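Local coordinates for lipoate-protein ligase 1 (Plasmodium falciparum, PDB 5T8U), which belongs to the lipoate-protein ligase family, pairing a catalytic domain of the lipoyl ligase A/B type with a smaller C-terminal domain, at residues K129-I134 against I221-K226. Numbering follows the deposited sequence.
Sequences KNHFNI and IKEFTK
N130 and H131, near the C-terminal end of helix 117-132, both reach E223 on helix 213-227. The amide of N130 supplies the hydrogen bond of the contact: N130 ND2 lies 2.6 Å from E223 OE1, nearly straight at 167°. The oxygen sits in the amide plane, as suits an N-H donor, yet the approach to the carboxylate is from above its plane. This donor is neutral; positive charge comes from K226, whose NZ forms a long salt bridge (3.6 Å) with E223 OE1. H131 follows, its ring almost perpendicular to the carboxylate, with E223 OE1 in the ring plane 3.1 Å from H131 CE1. A bend about the CB-CG bond of E223 (chi2 -65°) helps bring OE1 to both partners. The aliphatic part of K222 touches the ring edge, K222 CD 4.0 Å from H131 NE2, while H131 ND1 makes a weak hydrogen bond with T127 O. Buried F132 packs on an earlier part of helix 213-227, at L216 and A219. In this helix-helix contact of the catalytic domain, I221 and F224 pack on strand 13-17. One carboxylate oxygen of the largely buried E223 thus receives an amide N-H, meets a probably somewhat polarised imidazole C-H and has a lysine at longer range, which probably keeps E223 ionised.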
ATOM      1  N   LYS A 129       5.601 -10.795 -19.563  0.94 74.41           N
ATOM      2  CA  LYS A 129       5.808 -11.922 -20.467  0.94 79.53           C
ATOM      3  C   LYS A 129       5.592 -11.510 -21.918  0.94 78.63           C
ATOM      4  O   LYS A 129       6.491 -11.635 -22.757  0.94 80.76           O
ATOM      5  CB  LYS A 129       4.865 -13.066 -20.089  0.94 82.89           C
ATOM      6  CG  LYS A 129       5.168 -14.390 -20.772  0.94 88.13           C
ATOM      7  CD  LYS A 129       3.934 -15.282 -20.803  0.94 90.42           C
ATOM      8  CE  LYS A 129       4.303 -16.757 -20.762  0.94 93.20           C
ATOM      9  NZ  LYS A 129       3.098 -17.632 -20.818  0.94 93.26           N
ATOM     10  N   ASN A 130       4.394 -11.013 -22.233  0.99 72.94           N
ATOM     11  CA  ASN A 130       4.043 -10.749 -23.624  0.99 73.17           C
ATOM     12  C   ASN A 130       4.924  -9.667 -24.230  0.99 74.34           C
ATOM     13  O   ASN A 130       5.380  -9.796 -25.373  0.99 75.48           O
ATOM     14  CB  ASN A 130       2.571 -10.351 -23.725  0.99 72.39           C
ATOM     15  CG  ASN A 130       1.635 -11.483 -23.360  0.99 73.75           C
ATOM     16  OD1 ASN A 130       2.018 -12.652 -23.382  0.99 76.57           O
ATOM     17  ND2 ASN A 130       0.396 -11.142 -23.028  0.99 72.51           N
ATOM     18  N   HIS A 131       5.180  -8.591 -23.485  1.00 75.08           N
ATOM     19  CA  HIS A 131       5.816  -7.414 -24.060  1.00 75.96           C
ATOM     20  C   HIS A 131       7.309  -7.327 -23.783  1.00 75.77           C
ATOM     21  O   HIS A 131       7.975  -6.460 -24.362  1.00 76.40           O
ATOM     22  CB  HIS A 131       5.128  -6.147 -23.544  1.00 74.23           C
ATOM     23  CG  HIS A 131       3.669  -6.084 -23.871  1.00 75.14           C
ATOM     24  ND1 HIS A 131       2.768  -7.029 -23.431  1.00 75.74           N
ATOM     25  CD2 HIS A 131       2.956  -5.197 -24.603  1.00 76.04           C
ATOM     26  CE1 HIS A 131       1.562  -6.725 -23.874  1.00 75.41           C
ATOM     27  NE2 HIS A 131       1.648  -5.617 -24.588  1.00 75.70           N
ATOM     28  N   PHE A 132       7.855  -8.188 -22.921  0.94 72.02           N
ATOM     29  CA  PHE A 132       9.281  -8.135 -22.627  0.94 70.77           C
ATOM     30  C   PHE A 132       9.894  -9.519 -22.439  0.94 70.45           C
ATOM     31  O   PHE A 132      11.077  -9.610 -22.087  0.94 70.94           O
ATOM     32  CB  PHE A 132       9.524  -7.275 -21.381  0.94 69.01           C
ATOM     33  CG  PHE A 132       8.819  -5.948 -21.423  0.94 67.56           C
ATOM     34  CD1 PHE A 132       9.340  -4.895 -22.152  0.94 69.42           C
ATOM     35  CD2 PHE A 132       7.624  -5.763 -20.747  0.94 64.55           C
ATOM     36  CE1 PHE A 132       8.689  -3.673 -22.198  0.94 67.35           C
ATOM     37  CE2 PHE A 132       6.969  -4.546 -20.788  0.94 63.11           C
ATOM     38  CZ  PHE A 132       7.503  -3.500 -21.514  0.94 64.52           C
ATOM     39  N   ASN A 133       9.136 -10.590 -22.671  0.78 69.73           N
ATOM     40  CA  ASN A 133       9.635 -11.960 -22.539  0.78 70.25           C
ATOM     41  C   ASN A 133      10.337 -12.166 -21.199  0.78 68.15           C
ATOM     42  O   ASN A 133      11.340 -12.878 -21.098  0.78 69.81           O
ATOM     43  CB  ASN A 133      10.560 -12.319 -23.702  0.78 72.56           C
ATOM     44  CG  ASN A 133      10.452 -13.778 -24.098  0.78 75.28           C
ATOM     45  OD1 ASN A 133       9.465 -14.194 -24.706  0.78 75.45           O
ATOM     46  ND2 ASN A 133      11.464 -14.566 -23.754  0.78 77.48           N
ATOM     47  N   ILE A 134       9.802 -11.535 -20.159  0.87 62.87           N
ATOM     48  CA  ILE A 134      10.305 -11.679 -18.799  0.87 60.99           C
ATOM     49  C   ILE A 134       9.372 -12.635 -18.068  0.87 62.95           C
ATOM     50  O   ILE A 134       8.227 -12.287 -17.758  0.87 58.46           O
ATOM     51  CB  ILE A 134      10.400 -10.323 -18.085  0.87 59.02           C
ATOM     52  CG1 ILE A 134      11.554  -9.506 -18.672  0.87 60.15           C
ATOM     53  CG2 ILE A 134      10.593 -10.509 -16.577  0.87 57.82           C
ATOM     54  CD1 ILE A 134      11.613  -8.069 -18.191  0.87 58.48           C
ATOM     55  N   ILE A 221      -0.815  -0.762 -19.453  1.00 64.67           N
ATOM     56  CA  ILE A 221      -2.145  -0.276 -19.809  1.00 63.62           C
ATOM     57  C   ILE A 221      -2.762  -1.172 -20.876  1.00 62.15           C
ATOM     58  O   ILE A 221      -3.953  -1.510 -20.818  1.00 63.62           O
ATOM     59  CB  ILE A 221      -2.071   1.191 -20.272  1.00 64.16           C
ATOM     60  CG1 ILE A 221      -1.504   2.076 -19.154  1.00 61.99           C
ATOM     61  CG2 ILE A 221      -3.454   1.691 -20.688  1.00 65.93           C
ATOM     62  CD1 ILE A 221      -1.207   3.502 -19.582  1.00 59.97           C
ATOM     63  N   LYS A 222      -1.959  -1.574 -21.865  1.00 56.11           N
ATOM     64  CA  LYS A 222      -2.442  -2.480 -22.901  1.00 57.06           C
ATOM     65  C   LYS A 222      -3.019  -3.753 -22.290  1.00 58.35           C
ATOM     66  O   LYS A 222      -4.180  -4.101 -22.527  1.00 58.87           O
ATOM     67  CB  LYS A 222      -1.306  -2.811 -23.874  1.00 59.58           C
ATOM     68  CG  LYS A 222      -1.083  -1.757 -24.949  1.00 60.11           C
ATOM     69  CD  LYS A 222       0.136  -2.079 -25.801  1.00 59.87           C
ATOM     70  CE  LYS A 222       0.210  -1.196 -27.040  1.00 62.62           C
ATOM     71  NZ  LYS A 222       1.350  -1.564 -27.931  1.00 63.78           N
ATOM     72  N   GLU A 223      -2.215  -4.463 -21.494  1.00 59.04           N
ATOM     73  CA  GLU A 223      -2.689  -5.710 -20.900  1.00 60.42           C
ATOM     74  C   GLU A 223      -3.814  -5.489 -19.895  1.00 59.34           C
ATOM     75  O   GLU A 223      -4.574  -6.422 -19.621  1.00 60.11           O
ATOM     76  CB  GLU A 223      -1.529  -6.447 -20.231  1.00 61.44           C
ATOM     77  CG  GLU A 223      -0.589  -7.129 -21.210  1.00 66.52           C
ATOM     78  CD  GLU A 223      -1.263  -8.245 -21.988  1.00 74.92           C
ATOM     79  OE1 GLU A 223      -0.661  -8.742 -22.962  1.00 78.97           O
ATOM     80  OE2 GLU A 223      -2.396  -8.623 -21.624  1.00 80.25           O
ATOM     81  N   PHE A 224      -3.934  -4.283 -19.341  1.00 58.00           N
ATOM     82  CA  PHE A 224      -5.046  -3.965 -18.450  1.00 56.44           C
ATOM     83  C   PHE A 224      -6.357  -3.891 -19.227  1.00 58.21           C
ATOM     84  O   PHE A 224      -7.288  -4.679 -18.992  1.00 57.43           O
ATOM     85  CB  PHE A 224      -4.744  -2.644 -17.736  1.00 54.33           C
ATOM     86  CG  PHE A 224      -5.860  -2.133 -16.870  1.00 51.91           C
ATOM     87  CD1 PHE A 224      -6.019  -2.596 -15.574  1.00 50.14           C
ATOM     88  CD2 PHE A 224      -6.727  -1.160 -17.339  1.00 50.45           C
ATOM     89  CE1 PHE A 224      -7.035  -2.111 -14.772  1.00 48.60           C
ATOM     90  CE2 PHE A 224      -7.745  -0.674 -16.544  1.00 48.63           C
ATOM     91  CZ  PHE A 224      -7.899  -1.151 -15.257  1.00 49.76           C
ATOM     92  N   THR A 225      -6.438  -2.954 -20.176  1.00 59.84           N
ATOM     93  CA  THR A 225      -7.624  -2.836 -21.018  1.00 61.09           C
ATOM     94  C   THR A 225      -7.969  -4.173 -21.663  1.00 61.23           C
ATOM     95  O   THR A 225      -9.129  -4.601 -21.662  1.00 61.74           O
ATOM     96  CB  THR A 225      -7.390  -1.766 -22.089  1.00 64.10           C
ATOM     97  OG1 THR A 225      -6.928  -0.560 -21.467  1.00 62.82           O
ATOM     98  CG2 THR A 225      -8.671  -1.477 -22.857  1.00 65.15           C
ATOM     99  N   LYS A 226      -6.962  -4.850 -22.220  0.98 61.06           N
ATOM    100  CA  LYS A 226      -7.196  -6.142 -22.853  0.98 65.89           C
ATOM    101  C   LYS A 226      -7.720  -7.159 -21.850  0.98 68.11           C
ATOM    102  O   LYS A 226      -8.617  -7.950 -22.166  0.98 67.35           O
ATOM    103  CB  LYS A 226      -5.909  -6.643 -23.505  0.98 70.19           C
ATOM    104  CG  LYS A 226      -5.960  -8.088 -23.971  0.98 74.80           C
ATOM    105  CD  LYS A 226      -4.781  -8.408 -24.875  0.98 79.05           C
ATOM    106  CE  LYS A 226      -4.234  -9.802 -24.612  0.98 81.71           C
ATOM    107  NZ  LYS A 226      -2.988 -10.058 -25.385  0.98 83.46           N
TER